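Local coordinates for glutamine amidotransferase domain-containing protein (Streptococcus mutans, PDB 3L7N), which is a glutamine amidotransferase domain-containing protein that probably hydrolyses glutamine and passes on its amide nitrogen, as class I relatives do, with its acceptor unidentified, at residues L18-L23 / A224-L229; V99-D104 / I167-K172; L130-D135 / L229-E234. All blocks are in the same frame, centred on the assembly; numbering follows the deposited sequence.

Interaction 1: residues L18-L23 / A224-L229; sequences LAWAAL and ALYSFL
Helix 15-23, the connection between parallel strands 2-7 and 27-32, brings Trp-20 against Tyr-226 and Leu-229 of the C-terminal helix 219-233. The two short helical segments approach to 10.4 Å between axes and cross at -56°, and the Trp-20 indole lies between them. Trp-20 has its CG anti to the backbone N (chi1 177°), which carries the ring system out from its own helix and lays one face against Leu-229. There the CB of Leu-229 stands 3.5 Å from the centroid of the Trp-20 six-membered ring, close to the ring normal, a CH-pi contact. The CD1 branch of the same leucine reaches along the indole to its inner end, 3.6 Å from CG of Trp-20. In the fold this is a beta-alpha-beta crossover of the class I glutamine amidotransferase domain receiving the last helix of the chain; Trp-20 also packs on Ile-3 of strand 2-7, so the indole is buried between sheet and helix. Its one polar atom is provided for: Trp-20 NE1 makes a probable hydrogen bond to Asp-230 OD1. Tyr-226 meets the stem of the tryptophan, with its CE1 3.6 Å from Trp-20 CB. The tyrosine ring runs nearly parallel to the five-membered ring of Trp-20 (planes at 24°), but the centroids are 5.7 Å apart and the two barely overlap. Further along the tyrosine, OH comes to 3.8 Å from Ala-19 CB at the more accessible margin.

Interaction 2: residues V99-D104 / I167-K172; sequences VAYGAD and IKFGPK
Lys-172 NZ donates to Leu-232 O of helix 219-233, fixing the far end of a segment whose contact with residues 99-104 is made by Phe-169 on Tyr-101. Phe-169 sets its CB over one face of the Tyr-101 ring, 3.8 Å from the centroid and 17° off the normal, in a CH-pi contact displaced toward CE2, which lies 3.6 Å from that CB. With CG opposite the carbonyl carbon (chi1 -84°), Tyr-101 turns that face to Phe-169. The phenyl ring then runs back along the tyrosine toward its root, with Phe-169 CD1 3.7 Å from Tyr-101 CB. The ring planes are 19° apart and the centroids 5.0 Å, so the pair is slid apart. Tyr-101 is the first residue to leave helix 92-100, which ends in a Schellman motif with Gly-102, at positive phi, as its C-prime residue; Gly-102 N bonds to Val-99 O at 3.1 Å. Phe-169 and Gly-170 form a classic beta bulge opposite Gln-173, next to the turn between strands 166-170 and 173-176. Helix 92-100 begins within a GxCxG sequence centred on Cys-91, consistent with the nucleophile elbow of this family, and the Phe-169 side chain lies near it without touching. Between helix end and bulge the attraction is thus dispersion and CH-pi, which depends on the fit of the two aromatic side chains and not on directed polar bonds.

Interaction 3: residues L130-D135 / L229-E234; sequences LSDFSD and LDRLTE
Arg-231, on the last turns of helix 219-233, reaches across to Asp-132 and Ser-131 in the loop that joins strands 115-120 and 136-143. The loop makes a type I beta turn from Leu-130 to Phe-133, closed by Phe-133 N to Leu-130 O at 2.9 Å, and the arginine addresses its two central residues. From CB the chain of Arg-231 heads toward the turn and stays extended through CG and CD to NE; along the way the side chain rests on Tyr-129. NE is the first polar atom, and it donates to Asp-132 OD2 at 3.0 Å. Beyond it the guanidinium is turned away from the line of the chain (chi4 -82°), which presents one face of the group to Ser-131, whose CB stands over its centre, 3.8 Å from Arg-231 CZ. Arg-231 NH1 comes to 3.9 Å from Ser-131 OG, a contact and not a hydrogen bond; Ser-131 OG is hydrogen-bonded to Ser-128 O. Arg-231 NH2 also donates to Asp-132 OD2, at 2.8 Å, so one carboxylate oxygen takes both bonds of a side-on salt bridge. OD2 lies close to the guanidinium plane, but the donors reach it from above the carboxylate plane, both from the same face, and the two flat groups are tilted 46° apart. The paired donors probably favour an ionised Asp-132. This is a surface link at the turn, while nearby Phe-133 packs on Phe-228 of the same helix, with Leu-130 CD2 centred over a face of its ring. The other carboxylate oxygen is held more loosely: Arg-231 NH2 reaches Asp-132 OD1 at 3.4 Å in a weak hydrogen bond.

In the fold
Interactions 1 and 3 both use helix 219-233, share Leu-229, and hold two different parts of the chain to it: a crossover helix in one case and a loop between strands in the other. Their centres are 10 Å apart, and the two touch through Asp-230. Interaction 2 lies farther off, about 22 Å and 19 Å from interactions 1 and 3 between centres, but it meets the same helix near its C-terminal end. Chemistry follows depth: partly buried interactions 1 and 2 rely on aromatic and CH-pi packing, whereas interaction 3, at the surface, is a salt bridge.

Interaction 1: residues L18-L23 / A224-L229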
ATOM      1  N   LEU A  18       9.451  -3.155   5.891  1.00 28.81           N
ATOM      2  CA  LEU A  18      10.821  -2.892   6.275  1.00 27.81           C
ATOM      3  C   LEU A  18      11.339  -4.028   7.094  1.00 29.73           C
ATOM      4  O   LEU A  18      12.438  -4.532   6.818  1.00 30.82           O
ATOM      5  CB  LEU A  18      10.936  -1.593   7.048  1.00 27.28           C
ATOM      6  CG  LEU A  18      12.371  -1.138   7.378  1.00 25.80           C
ATOM      7  CD1 LEU A  18      13.305  -1.328   6.179  1.00 24.96           C
ATOM      8  CD2 LEU A  18      12.420   0.357   7.896  1.00 20.63           C
ATOM      9  N   ALA A  19      10.543  -4.480   8.098  1.00 29.38           N
ATOM     10  CA  ALA A  19      10.960  -5.609   8.964  1.00 29.57           C
ATOM     11  C   ALA A  19      11.285  -6.866   8.162  1.00 30.13           C
ATOM     12  O   ALA A  19      12.348  -7.500   8.346  1.00 31.87           O
ATOM     13  CB  ALA A  19       9.951  -5.885   9.898  1.00 31.47           C
ATOM     14  N   TRP A  20      10.396  -7.212   7.254  1.00 29.80           N
ATOM     15  CA  TRP A  20      10.645  -8.277   6.310  1.00 29.15           C
ATOM     16  C   TRP A  20      11.928  -8.075   5.624  1.00 28.79           C
ATOM     17  O   TRP A  20      12.769  -8.969   5.584  1.00 28.99           O
ATOM     18  CB  TRP A  20       9.499  -8.377   5.268  1.00 29.90           C
ATOM     19  CG  TRP A  20       9.770  -9.426   4.233  1.00 31.87           C
ATOM     20  CD1 TRP A  20       9.640 -10.799   4.382  1.00 31.29           C
ATOM     21  CD2 TRP A  20      10.334  -9.213   2.936  1.00 31.48           C
ATOM     22  NE1 TRP A  20      10.076 -11.440   3.233  1.00 31.41           N
ATOM     23  CE2 TRP A  20      10.514 -10.498   2.334  1.00 30.36           C
ATOM     24  CE3 TRP A  20      10.664  -8.063   2.195  1.00 28.69           C
ATOM     25  CZ2 TRP A  20      11.005 -10.658   1.003  1.00 31.64           C
ATOM     26  CZ3 TRP A  20      11.206  -8.232   0.856  1.00 27.40           C
ATOM     27  CH2 TRP A  20      11.361  -9.510   0.299  1.00 26.33           C
ATOM     28  N   ALA A  21      12.097  -6.898   5.018  1.00 29.69           N
ATOM     29  CA  ALA A  21      13.338  -6.631   4.280  1.00 28.92           C
ATOM     30  C   ALA A  21      14.570  -6.796   5.197  1.00 29.27           C
ATOM     31  O   ALA A  21      15.584  -7.321   4.777  1.00 28.32           O
ATOM     32  CB  ALA A  21      13.306  -5.226   3.604  1.00 27.37           C
ATOM     33  N   ALA A  22      14.450  -6.396   6.480  1.00 29.73           N
ATOM     34  CA  ALA A  22      15.584  -6.533   7.400  1.00 29.22           C
ATOM     35  C   ALA A  22      15.855  -7.958   7.694  1.00 30.81           C
ATOM     36  O   ALA A  22      16.992  -8.391   7.584  1.00 31.23           O
ATOM     37  CB  ALA A  22      15.364  -5.802   8.609  1.00 30.24           C
ATOM     38  N   LEU A  23      14.793  -8.727   8.063  1.00 32.37           N
ATOM     39  CA  LEU A  23      14.950 -10.204   8.469  1.00 32.46           C
ATOM     40  C   LEU A  23      15.489 -11.034   7.347  1.00 32.99           C
ATOM     41  O   LEU A  23      16.381 -11.832   7.539  1.00 33.37           O
ATOM     42  CB  LEU A  23      13.637 -10.764   8.942  1.00 31.82           C
ATOM     43  CG  LEU A  23      13.093  -9.964  10.118  1.00 31.91           C
ATOM     44  CD1 LEU A  23      11.693 -10.311  10.443  1.00 28.22           C
ATOM     45  CD2 LEU A  23      14.044 -10.103  11.383  1.00 30.93           C
ATOM     46  N   ALA A 224       0.931 -12.994   6.948  1.00 40.32           N
ATOM     47  CA  ALA A 224       0.411 -13.185   5.654  1.00 39.35           C
ATOM     48  C   ALA A 224       1.277 -12.417   4.669  1.00 40.94           C
ATOM     49  O   ALA A 224       1.768 -13.016   3.630  1.00 40.72           O
ATOM     50  CB  ALA A 224      -0.962 -12.723   5.597  1.00 39.54           C
ATOM     51  N   LEU A 225       1.545 -11.097   4.983  1.00 39.09           N
ATOM     52  CA  LEU A 225       2.477 -10.262   4.152  1.00 37.10           C
ATOM     53  C   LEU A 225       3.807 -10.945   3.887  1.00 37.71           C
ATOM     54  O   LEU A 225       4.214 -11.083   2.741  1.00 37.92           O
ATOM     55  CB  LEU A 225       2.702  -8.976   4.787  1.00 36.06           C
ATOM     56  CG  LEU A 225       3.370  -7.881   4.011  1.00 35.85           C
ATOM     57  CD1 LEU A 225       2.742  -7.640   2.631  1.00 31.04           C
ATOM     58  CD2 LEU A 225       3.262  -6.643   4.841  1.00 35.91           C
ATOM     59  N   TYR A 226       4.467 -11.422   4.947  1.00 37.75           N
ATOM     60  CA  TYR A 226       5.737 -12.096   4.778  1.00 37.88           C
ATOM     61  C   TYR A 226       5.645 -13.187   3.769  1.00 38.35           C
ATOM     62  O   TYR A 226       6.577 -13.391   2.987  1.00 39.79           O
ATOM     63  CB  TYR A 226       6.274 -12.651   6.112  1.00 37.59           C
ATOM     64  CG  TYR A 226       6.543 -11.602   7.135  1.00 39.61           C
ATOM     65  CD1 TYR A 226       6.886 -10.331   6.761  1.00 39.70           C
ATOM     66  CD2 TYR A 226       6.464 -11.882   8.493  1.00 44.23           C
ATOM     67  CE1 TYR A 226       7.096  -9.286   7.731  1.00 41.06           C
ATOM     68  CE2 TYR A 226       6.699 -10.841   9.487  1.00 43.09           C
ATOM     69  CZ  TYR A 226       7.014  -9.553   9.067  1.00 40.23           C
ATOM     70  OH  TYR A 226       7.211  -8.513   9.989  1.00 36.31           O
ATOM     71  N   SER A 227       4.569 -13.977   3.821  1.00 39.02           N
ATOM     72  CA  SER A 227       4.444 -15.146   2.871  1.00 39.17           C
ATOM     73  C   SER A 227       4.327 -14.620   1.442  1.00 37.15           C
ATOM     74  O   SER A 227       4.973 -15.166   0.524  1.00 36.90           O
ATOM     75  CB  SER A 227       3.242 -15.994   3.189  1.00 39.63           C
ATOM     76  OG  SER A 227       2.053 -15.172   3.161  1.00 46.89           O
ATOM     77  N   PHE A 228       3.548 -13.526   1.255  1.00 35.11           N
ATOM     78  CA  PHE A 228       3.487 -12.854  -0.054  1.00 34.87           C
ATOM     79  C   PHE A 228       4.879 -12.349  -0.566  1.00 35.19           C
ATOM     80  O   PHE A 228       5.325 -12.736  -1.681  1.00 35.84           O
ATOM     81  CB  PHE A 228       2.449 -11.740  -0.071  1.00 35.08           C
ATOM     82  CG  PHE A 228       2.511 -10.870  -1.303  1.00 37.87           C
ATOM     83  CD1 PHE A 228       1.883 -11.284  -2.515  1.00 40.45           C
ATOM     84  CD2 PHE A 228       3.242  -9.640  -1.289  1.00 39.57           C
ATOM     85  CE1 PHE A 228       1.966 -10.486  -3.697  1.00 41.53           C
ATOM     86  CE2 PHE A 228       3.336  -8.826  -2.457  1.00 40.27           C
ATOM     87  CZ  PHE A 228       2.699  -9.257  -3.676  1.00 44.03           C
ATOM     88  N   LEU A 229       5.609 -11.593   0.274  1.00 34.98           N
ATOM     89  CA  LEU A 229       6.901 -11.015  -0.170  1.00 34.88           C
ATOM     90  C   LEU A 229       7.896 -12.096  -0.455  1.00 35.60           C
ATOM     91  O   LEU A 229       8.625 -12.042  -1.488  1.00 36.70           O
ATOM     92  CB  LEU A 229       7.459  -9.999   0.858  1.00 34.62           C
ATOM     93  CG  LEU A 229       6.545  -8.775   1.160  1.00 34.61           C
ATOM     94  CD1 LEU A 229       6.890  -8.107   2.531  1.00 29.55           C
ATOM     95  CD2 LEU A 229       6.674  -7.805   0.045  1.00 31.44           C
TER

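Interaction 2: residues V99-D104 / I167-K172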
ATOM      1  N   VAL A  99      -2.258   4.887 -11.951  1.00 30.60           N
ATOM      2  CA  VAL A  99      -2.034   5.951 -12.883  1.00 28.15           C
ATOM      3  C   VAL A  99      -0.922   5.574 -13.776  1.00 29.46           C
ATOM      4  O   VAL A  99      -1.014   5.747 -14.940  1.00 30.03           O
ATOM      5  CB  VAL A  99      -1.725   7.273 -12.177  1.00 27.38           C
ATOM      6  CG1 VAL A  99      -1.424   8.347 -13.163  1.00 22.75           C
ATOM      7  CG2 VAL A  99      -2.870   7.678 -11.346  1.00 26.18           C
ATOM      8  N   ALA A 100       0.136   4.991 -13.226  1.00 30.40           N
ATOM      9  CA  ALA A 100       1.315   4.698 -14.043  1.00 31.64           C
ATOM     10  C   ALA A 100       0.949   3.758 -15.179  1.00 32.61           C
ATOM     11  O   ALA A 100       1.512   3.832 -16.239  1.00 33.14           O
ATOM     12  CB  ALA A 100       2.401   4.118 -13.220  1.00 30.64           C
ATOM     13  N   TYR A 101      -0.023   2.882 -14.916  1.00 34.57           N
ATOM     14  CA  TYR A 101      -0.444   1.792 -15.845  1.00 35.69           C
ATOM     15  C   TYR A 101      -1.691   2.163 -16.687  1.00 37.71           C
ATOM     16  O   TYR A 101      -2.260   1.286 -17.358  1.00 39.16           O
ATOM     17  CB  TYR A 101      -0.746   0.533 -15.062  1.00 33.83           C
ATOM     18  CG  TYR A 101       0.483  -0.276 -14.762  1.00 35.88           C
ATOM     19  CD1 TYR A 101       1.033  -1.097 -15.726  1.00 36.14           C
ATOM     20  CD2 TYR A 101       1.147  -0.184 -13.505  1.00 33.31           C
ATOM     21  CE1 TYR A 101       2.187  -1.888 -15.467  1.00 33.19           C
ATOM     22  CE2 TYR A 101       2.278  -0.973 -13.234  1.00 31.26           C
ATOM     23  CZ  TYR A 101       2.791  -1.822 -14.249  1.00 32.83           C
ATOM     24  OH  TYR A 101       3.895  -2.575 -14.048  1.00 30.76           O
ATOM     25  N   GLY A 102      -2.120   3.451 -16.623  1.00 37.31           N
ATOM     26  CA  GLY A 102      -3.016   3.997 -17.558  1.00 37.19           C
ATOM     27  C   GLY A 102      -4.382   4.292 -17.009  1.00 39.77           C
ATOM     28  O   GLY A 102      -5.208   4.789 -17.710  1.00 43.27           O
ATOM     29  N   ALA A 103      -4.636   4.044 -15.744  1.00 40.71           N
ATOM     30  CA  ALA A 103      -5.954   4.317 -15.187  1.00 40.71           C
ATOM     31  C   ALA A 103      -5.951   5.301 -14.055  1.00 41.94           C
ATOM     32  O   ALA A 103      -5.241   5.140 -13.129  1.00 42.96           O
ATOM     33  CB  ALA A 103      -6.536   3.084 -14.717  1.00 39.64           C
ATOM     34  N   ASP A 104      -6.790   6.303 -14.103  1.00 20.00           N
ATOM     35  CA  ASP A 104      -6.853   7.250 -13.021  1.00 20.00           C
ATOM     36  C   ASP A 104      -7.689   6.816 -11.863  1.00 20.00           C
ATOM     37  O   ASP A 104      -8.581   6.035 -11.999  1.00 47.55           O
ATOM     38  CB  ASP A 104      -7.274   8.626 -13.477  1.00 20.00           C
ATOM     39  CG  ASP A 104      -6.820   9.686 -12.512  1.00 20.00           C
ATOM     40  OD1 ASP A 104      -6.411   9.320 -11.420  1.00 20.00           O
ATOM     41  OD2 ASP A 104      -6.847  10.879 -12.816  1.00 20.00           O
ATOM     42  N   ILE A 167      -4.252  -5.774  -6.359  1.00 35.36           N
ATOM     43  CA  ILE A 167      -4.330  -5.721  -7.835  1.00 32.32           C
ATOM     44  C   ILE A 167      -3.020  -6.186  -8.406  1.00 33.53           C
ATOM     45  O   ILE A 167      -1.973  -5.873  -7.864  1.00 35.17           O
ATOM     46  CB  ILE A 167      -4.640  -4.314  -8.350  1.00 31.16           C
ATOM     47  CG1 ILE A 167      -5.972  -3.839  -7.853  1.00 24.84           C
ATOM     48  CG2 ILE A 167      -4.548  -4.243  -9.939  1.00 29.15           C
ATOM     49  CD1 ILE A 167      -6.261  -2.392  -8.273  1.00 21.44           C
ATOM     50  N   LYS A 168      -3.066  -6.997  -9.451  1.00 31.85           N
ATOM     51  CA  LYS A 168      -1.893  -7.361 -10.111  1.00 31.18           C
ATOM     52  C   LYS A 168      -1.867  -6.659 -11.401  1.00 32.89           C
ATOM     53  O   LYS A 168      -2.693  -6.957 -12.312  1.00 35.82           O
ATOM     54  CB  LYS A 168      -1.839  -8.807 -10.335  1.00 30.86           C
ATOM     55  CG  LYS A 168      -0.612  -9.240 -11.138  1.00 32.53           C
ATOM     56  CD  LYS A 168      -0.661 -10.741 -11.433  1.00 36.41           C
ATOM     57  CE  LYS A 168       0.569 -11.253 -12.122  1.00 39.96           C
ATOM     58  NZ  LYS A 168       1.012 -12.594 -11.431  1.00 45.76           N
ATOM     59  N   PHE A 169      -0.941  -5.682 -11.500  1.00 32.46           N
ATOM     60  CA  PHE A 169      -0.692  -4.881 -12.700  1.00 30.80           C
ATOM     61  C   PHE A 169       0.259  -5.568 -13.656  1.00 30.89           C
ATOM     62  O   PHE A 169       0.274  -5.260 -14.847  1.00 30.61           O
ATOM     63  CB  PHE A 169      -0.080  -3.541 -12.303  1.00 30.42           C
ATOM     64  CG  PHE A 169      -1.037  -2.612 -11.659  1.00 28.85           C
ATOM     65  CD1 PHE A 169      -1.896  -1.831 -12.432  1.00 28.24           C
ATOM     66  CD2 PHE A 169      -1.099  -2.506 -10.270  1.00 28.50           C
ATOM     67  CE1 PHE A 169      -2.843  -0.950 -11.822  1.00 26.32           C
ATOM     68  CE2 PHE A 169      -2.028  -1.630  -9.642  1.00 28.35           C
ATOM     69  CZ  PHE A 169      -2.899  -0.855 -10.426  1.00 30.09           C
ATOM     70  N   GLY A 170       1.129  -6.412 -13.128  1.00 30.02           N
ATOM     71  CA  GLY A 170       2.178  -6.985 -13.935  1.00 30.96           C
ATOM     72  C   GLY A 170       2.678  -8.235 -13.279  1.00 33.01           C
ATOM     73  O   GLY A 170       2.214  -8.583 -12.199  1.00 33.29           O
ATOM     74  N   PRO A 171       3.572  -8.970 -13.961  1.00 34.78           N
ATOM     75  CA  PRO A 171       3.993 -10.276 -13.471  1.00 36.79           C
ATOM     76  C   PRO A 171       4.587 -10.169 -12.106  1.00 39.87           C
ATOM     77  O   PRO A 171       4.467 -11.126 -11.275  1.00 42.98           O
ATOM     78  CB  PRO A 171       5.063 -10.698 -14.453  1.00 36.57           C
ATOM     79  CG  PRO A 171       4.930  -9.738 -15.662  1.00 36.79           C
ATOM     80  CD  PRO A 171       3.815  -8.812 -15.404  1.00 34.81           C
ATOM     81  N   LYS A 172       5.245  -9.039 -11.829  1.00 40.40           N
ATOM     82  CA  LYS A 172       5.921  -8.873 -10.545  1.00 39.90           C
ATOM     83  C   LYS A 172       5.624  -7.519  -9.935  1.00 38.10           C
ATOM     84  O   LYS A 172       6.409  -6.998  -9.196  1.00 39.58           O
ATOM     85  CB  LYS A 172       7.441  -9.114 -10.709  1.00 40.35           C
ATOM     86  CG  LYS A 172       7.743 -10.575 -11.053  1.00 44.67           C
ATOM     87  CD  LYS A 172       9.003 -11.056 -10.439  1.00 48.70           C
ATOM     88  CE  LYS A 172       8.734 -12.319  -9.630  1.00 51.89           C
ATOM     89  NZ  LYS A 172      10.008 -12.882  -9.046  1.00 55.86           N
TER

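Interaction 3: residues L130-D135 / L229-E234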
ATOM      1  N   LEU A 130      -0.157 -15.646  -3.411  1.00 45.09           N
ATOM      2  CA  LEU A 130      -1.160 -15.551  -2.309  1.00 44.40           C
ATOM      3  C   LEU A 130      -1.552 -16.912  -1.714  1.00 44.22           C
ATOM      4  O   LEU A 130      -2.496 -16.992  -0.947  1.00 43.41           O
ATOM      5  CB  LEU A 130      -2.432 -14.789  -2.759  1.00 43.20           C
ATOM      6  CG  LEU A 130      -2.236 -13.402  -3.348  1.00 44.73           C
ATOM      7  CD1 LEU A 130      -3.584 -12.781  -3.932  1.00 43.61           C
ATOM      8  CD2 LEU A 130      -1.640 -12.508  -2.339  1.00 41.35           C
ATOM      9  N   SER A 131      -0.843 -17.975  -2.076  1.00 44.67           N
ATOM     10  CA  SER A 131      -1.191 -19.284  -1.554  1.00 46.57           C
ATOM     11  C   SER A 131      -1.438 -19.294  -0.042  1.00 48.98           C
ATOM     12  O   SER A 131      -2.258 -20.063   0.424  1.00 52.67           O
ATOM     13  CB  SER A 131      -0.165 -20.301  -1.897  1.00 45.80           C
ATOM     14  OG  SER A 131       0.302 -20.108  -3.194  1.00 48.27           O
ATOM     15  N   ASP A 132      -0.730 -18.473   0.731  1.00 49.33           N
ATOM     16  CA  ASP A 132      -0.843 -18.590   2.191  1.00 50.50           C
ATOM     17  C   ASP A 132      -1.884 -17.692   2.805  1.00 52.07           C
ATOM     18  O   ASP A 132      -2.029 -17.641   4.009  1.00 53.35           O
ATOM     19  CB  ASP A 132       0.493 -18.471   2.856  1.00 49.95           C
ATOM     20  CG  ASP A 132       1.416 -19.613   2.474  1.00 52.92           C
ATOM     21  OD1 ASP A 132       0.962 -20.747   2.493  1.00 57.41           O
ATOM     22  OD2 ASP A 132       2.566 -19.373   2.078  1.00 56.24           O
ATOM     23  N   PHE A 133      -2.685 -17.066   1.959  1.00 53.44           N
ATOM     24  CA  PHE A 133      -3.812 -16.275   2.411  1.00 55.62           C
ATOM     25  C   PHE A 133      -5.057 -17.184   2.443  1.00 58.33           C
ATOM     26  O   PHE A 133      -5.501 -17.661   1.383  1.00 59.94           O
ATOM     27  CB  PHE A 133      -4.082 -15.133   1.403  1.00 54.78           C
ATOM     28  CG  PHE A 133      -3.107 -13.954   1.494  1.00 54.63           C
ATOM     29  CD1 PHE A 133      -1.710 -14.143   1.364  1.00 55.47           C
ATOM     30  CD2 PHE A 133      -3.594 -12.645   1.562  1.00 50.21           C
ATOM     31  CE1 PHE A 133      -0.852 -13.047   1.358  1.00 52.40           C
ATOM     32  CE2 PHE A 133      -2.720 -11.552   1.566  1.00 47.90           C
ATOM     33  CZ  PHE A 133      -1.380 -11.745   1.460  1.00 48.87           C
ATOM     34  N   SER A 134      -5.637 -17.410   3.626  1.00 60.30           N
ATOM     35  CA  SER A 134      -7.005 -17.949   3.687  1.00 62.03           C
ATOM     36  C   SER A 134      -7.956 -17.049   2.804  1.00 63.96           C
ATOM     37  O   SER A 134      -7.657 -15.866   2.565  1.00 64.28           O
ATOM     38  CB  SER A 134      -7.490 -17.966   5.117  1.00 61.98           C
ATOM     39  OG  SER A 134      -7.619 -16.645   5.614  1.00 61.14           O
ATOM     40  N   ASP A 135      -9.076 -17.607   2.333  1.00 64.96           N
ATOM     41  CA  ASP A 135      -9.988 -16.847   1.399  1.00 65.76           C
ATOM     42  C   ASP A 135     -10.418 -15.506   1.948  1.00 65.02           C
ATOM     43  O   ASP A 135     -10.690 -14.561   1.179  1.00 63.93           O
ATOM     44  CB  ASP A 135     -11.222 -17.647   1.121  1.00 66.96           C
ATOM     45  CG  ASP A 135     -10.956 -18.819   0.288  1.00 68.38           C
ATOM     46  OD1 ASP A 135      -9.741 -19.048  -0.096  1.00 64.55           O
ATOM     47  OD2 ASP A 135     -11.953 -19.540  -0.009  1.00 70.55           O
ATOM     48  N   LEU A 229       5.609 -11.593   0.274  1.00 34.98           N
ATOM     49  CA  LEU A 229       6.901 -11.015  -0.170  1.00 34.88           C
ATOM     50  C   LEU A 229       7.896 -12.096  -0.455  1.00 35.60           C
ATOM     51  O   LEU A 229       8.625 -12.042  -1.488  1.00 36.70           O
ATOM     52  CB  LEU A 229       7.459  -9.999   0.858  1.00 34.62           C
ATOM     53  CG  LEU A 229       6.545  -8.775   1.160  1.00 34.61           C
ATOM     54  CD1 LEU A 229       6.890  -8.107   2.531  1.00 29.55           C
ATOM     55  CD2 LEU A 229       6.674  -7.805   0.045  1.00 31.44           C
ATOM     56  N   ASP A 230       7.922 -13.120   0.406  1.00 35.14           N
ATOM     57  CA  ASP A 230       8.776 -14.256   0.170  1.00 36.16           C
ATOM     58  C   ASP A 230       8.511 -14.903  -1.130  1.00 36.42           C
ATOM     59  O   ASP A 230       9.477 -15.231  -1.915  1.00 35.94           O
ATOM     60  CB  ASP A 230       8.656 -15.236   1.262  1.00 36.64           C
ATOM     61  CG  ASP A 230       9.480 -14.873   2.427  1.00 39.61           C
ATOM     62  OD1 ASP A 230      10.654 -14.404   2.236  1.00 44.94           O
ATOM     63  OD2 ASP A 230       8.981 -14.996   3.519  1.00 42.43           O
ATOM     64  N   ARG A 231       7.221 -15.082  -1.440  1.00 36.97           N
ATOM     65  CA  ARG A 231       6.870 -15.765  -2.682  1.00 37.53           C
ATOM     66  C   ARG A 231       7.101 -14.876  -3.900  1.00 35.91           C
ATOM     67  O   ARG A 231       7.590 -15.352  -4.932  1.00 35.73           O
ATOM     68  CB  ARG A 231       5.466 -16.282  -2.639  1.00 37.74           C
ATOM     69  CG  ARG A 231       5.248 -17.483  -1.685  1.00 39.73           C
ATOM     70  CD  ARG A 231       3.777 -17.787  -1.654  1.00 45.05           C
ATOM     71  NE  ARG A 231       3.404 -18.838  -0.750  1.00 49.30           N
ATOM     72  CZ  ARG A 231       3.483 -20.143  -1.037  1.00 51.72           C
ATOM     73  NH1 ARG A 231       4.039 -20.553  -2.190  1.00 45.88           N
ATOM     74  NH2 ARG A 231       3.027 -21.044  -0.149  1.00 49.05           N
ATOM     75  N   LEU A 232       6.797 -13.577  -3.757  1.00 33.41           N
ATOM     76  CA  LEU A 232       6.951 -12.651  -4.827  1.00 32.92           C
ATOM     77  C   LEU A 232       8.402 -12.599  -5.273  1.00 34.59           C
ATOM     78  O   LEU A 232       8.703 -12.396  -6.449  1.00 34.60           O
ATOM     79  CB  LEU A 232       6.491 -11.292  -4.403  1.00 32.10           C
ATOM     80  CG  LEU A 232       6.764 -10.083  -5.300  1.00 31.80           C
ATOM     81  CD1 LEU A 232       5.885 -10.137  -6.600  1.00 30.86           C
ATOM     82  CD2 LEU A 232       6.472  -8.787  -4.539  1.00 22.26           C
ATOM     83  N   THR A 233       9.306 -12.824  -4.347  1.00 36.33           N
ATOM     84  CA  THR A 233      10.739 -12.547  -4.624  1.00 37.68           C
ATOM     85  C   THR A 233      11.583 -13.776  -4.745  1.00 39.79           C
ATOM     86  O   THR A 233      12.739 -13.666  -4.977  1.00 40.78           O
ATOM     87  CB  THR A 233      11.403 -11.591  -3.556  1.00 35.85           C
ATOM     88  OG1 THR A 233      11.409 -12.217  -2.290  1.00 34.24           O
ATOM     89  CG2 THR A 233      10.669 -10.366  -3.456  1.00 34.38           C
ATOM     90  N   GLU A 234      10.974 -14.946  -4.581  1.00 41.44           N
ATOM     91  CA  GLU A 234      11.699 -16.207  -4.678  1.00 42.85           C
ATOM     92  C   GLU A 234      11.927 -16.602  -6.133  1.00 41.75           C
ATOM     93  O   GLU A 234      13.063 -16.793  -6.565  1.00 42.63           O
ATOM     94  CB  GLU A 234      10.945 -17.317  -3.944  1.00 45.05           C
ATOM     95  CG  GLU A 234      11.357 -18.722  -4.351  1.00 52.16           C
ATOM     96  CD  GLU A 234      10.243 -19.733  -4.166  1.00 62.05           C
ATOM     97  OE1 GLU A 234      10.540 -20.946  -4.122  1.00 63.21           O
ATOM     98  OE2 GLU A 234       9.070 -19.316  -4.065  1.00 59.73           O
TER